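Local coordinates for 5'-methylthioadenosine nucleosidase (Arabidopsis thaliana, PDB 2QSU), which is a nucleosidase of the phosphorylase superfamily, built on a mixed alpha/beta fold, at residues A[134-139]-A[173-178]. Sequence-based numbering, arbitrary orientation.
Sequences SDVVFH and GRLSTG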
loop_
_atom_site.group_PDB
_atom_site.type_symbol
_atom_site.label_atom_id
_atom_site.label_comp_id
_atom_site.label_asym_id
_atom_site.label_seq_id
_atom_site.Cartn_x
_atom_site.Cartn_y
_atom_site.Cartn_z
ATOM N N SER A 134 17.409 6.544 9.909
ATOM C CA SER A 134 17.678 7.905 9.480
ATOM C C SER A 134 16.715 8.358 8.383
ATOM O O SER A 134 16.111 9.412 8.478
ATOM C CB SER A 134 19.087 7.945 8.909
ATOM O OG SER A 134 19.159 6.992 7.852
ATOM N N ASP A 135 16.591 7.552 7.319
ATOM C CA ASP A 135 15.629 7.808 6.236
ATOM C C ASP A 135 15.214 6.496 5.539
ATOM O O ASP A 135 15.758 5.438 5.856
ATOM C CB ASP A 135 16.175 8.872 5.251
ATOM C CG ASP A 135 17.449 8.455 4.567
ATOM O OD1 ASP A 135 17.864 7.294 4.715
ATOM O OD2 ASP A 135 18.043 9.295 3.864
ATOM N N VAL A 136 14.200 6.542 4.669
ATOM C CA VAL A 136 13.663 5.325 4.057
ATOM C C VAL A 136 13.412 5.483 2.575
ATOM O O VAL A 136 12.933 6.532 2.150
ATOM C CB VAL A 136 12.299 4.888 4.592
ATOM C CG1 VAL A 136 12.153 3.408 4.338
ATOM C CG2 VAL A 136 12.151 5.145 6.050
ATOM N N VAL A 137 13.607 4.382 1.849
ATOM C CA VAL A 137 13.306 4.260 0.424
ATOM C C VAL A 137 12.514 2.979 0.133
ATOM O O VAL A 137 12.292 2.151 1.038
ATOM C CB VAL A 137 14.611 4.315 -0.431
ATOM C CG1 VAL A 137 15.190 5.706 -0.385
ATOM C CG2 VAL A 137 15.625 3.318 0.074
ATOM N N PHE A 138 11.977 2.881 -1.082
ATOM C CA PHE A 138 11.456 1.618 -1.624
ATOM C C PHE A 138 12.495 1.039 -2.566
ATOM O O PHE A 138 13.128 1.832 -3.311
ATOM C CB PHE A 138 10.191 1.861 -2.480
ATOM C CG PHE A 138 8.985 2.243 -1.701
ATOM C CD1 PHE A 138 8.158 1.265 -1.175
ATOM C CD2 PHE A 138 8.660 3.566 -1.509
ATOM C CE1 PHE A 138 6.984 1.617 -0.435
ATOM C CE2 PHE A 138 7.490 3.933 -0.782
ATOM C CZ PHE A 138 6.651 2.926 -0.255
ATOM N N HIS A 139 12.614 -0.297 -2.626
ATOM C CA HIS A 139 13.456 -0.946 -3.673
ATOM C C HIS A 139 12.677 -1.635 -4.809
ATOM O O HIS A 139 13.296 -2.183 -5.721
ATOM C CB HIS A 139 14.538 -1.900 -3.101
ATOM C CG HIS A 139 14.016 -2.893 -2.093
ATOM N ND1 HIS A 139 13.503 -4.127 -2.444
ATOM C CD2 HIS A 139 13.966 -2.845 -0.740
ATOM C CE1 HIS A 139 13.114 -4.774 -1.354
ATOM N NE2 HIS A 139 13.395 -4.024 -0.306
ATOM N N GLY A 173 20.805 4.042 10.313
ATOM C CA GLY A 173 20.966 3.608 8.926
ATOM C C GLY A 173 19.768 3.920 8.093
ATOM O O GLY A 173 18.670 4.128 8.627
ATOM N N ARG A 174 19.963 3.969 6.764
ATOM C CA ARG A 174 18.845 3.972 5.804
ATOM C C ARG A 174 18.159 2.633 5.729
ATOM O O ARG A 174 18.806 1.569 5.703
ATOM C CB ARG A 174 19.307 4.324 4.385
ATOM C CG ARG A 174 18.185 4.292 3.325
ATOM C CD ARG A 174 18.704 4.931 1.999
ATOM N NE ARG A 174 18.944 6.356 2.241
ATOM C CZ ARG A 174 19.564 7.196 1.411
ATOM N NH1 ARG A 174 20.046 6.770 0.265
ATOM N NH2 ARG A 174 19.696 8.484 1.749
ATOM N N LEU A 175 16.839 2.693 5.647
ATOM C CA LEU A 175 15.993 1.528 5.493
ATOM C C LEU A 175 15.434 1.443 4.062
ATOM O O LEU A 175 15.059 2.453 3.467
ATOM C CB LEU A 175 14.870 1.574 6.543
ATOM C CG LEU A 175 13.754 0.546 6.360
ATOM C CD1 LEU A 175 14.158 -0.816 6.733
ATOM C CD2 LEU A 175 12.602 0.982 7.163
ATOM N N SER A 176 15.438 0.237 3.490
ATOM C CA SER A 176 14.920 0.017 2.158
ATOM C C SER A 176 13.789 -1.009 2.179
ATOM O O SER A 176 13.954 -2.116 2.717
ATOM C CB SER A 176 16.028 -0.408 1.192
ATOM O OG SER A 176 15.529 -0.347 -0.118
ATOM N N THR A 177 12.635 -0.609 1.635
ATOM C CA THR A 177 11.379 -1.366 1.735
ATOM C C THR A 177 10.923 -1.959 0.400
ATOM O O THR A 177 11.084 -1.326 -0.687
ATOM C CB THR A 177 10.251 -0.456 2.320
ATOM O OG1 THR A 177 10.688 0.057 3.583
ATOM C CG2 THR A 177 8.921 -1.199 2.477
ATOM N N GLY A 178 10.345 -3.169 0.505
ATOM C CA GLY A 178 9.704 -3.885 -0.601
ATOM C C GLY A 178 8.740 -4.929 -0.037
ATOM O O GLY A 178 8.842 -5.315 1.137
#
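Segments 134-139 and 173-178 run parallel, their N-to-C directions 24° apart, through a ladder in which L175 N donates to D135 O (3.0 Å), V137 N to L175 O, T177 N to V137 O, and H139 N to T177 O (2.7 Å), preceded by S134 N to G173 O. The side chains of D135 and R174 are joined by a side-on salt bridge: R174 NE reaches D135 OD1 at 2.9 Å, nearly straight at 174°, while R174 NH2 meets D135 OD2 at 2.8 Å on its syn side. The two planes are 41° apart; OD1 lies in the guanidinium plane, yet NE approaches it from above the carboxylate. The R174 chain is extended except for a bend at chi3, which turns NE toward the acid, and R174 NH1 is held by N194 O. Both strands belong to the central mixed sheet of this phosphorylase-superfamily fold, where strand 172-177 lies between 130-138 and 198-200, parallel to both. On the sheet face carrying V136, F138, L175 and T177, V136 CG1 packs against L175 CD2 at 3.8 Å and also approaches T177 OG1. That hydroxyl is hydrogen-bonded to D200 and to the backbone N of A204, at helix 203-212, whose A204 also touches V136 and F138. V137 CG2 comes near S176 OG on the other face. Beyond the strand end, H139 CG stands between the backbone N and carbonyl carbon, bringing the ring back over the 173-178 chain: T177 O sits 3.2 Å above one ring face, offset toward the rim, and S176 OG lies 3.0 Å from H139 CD2 at the ring edge.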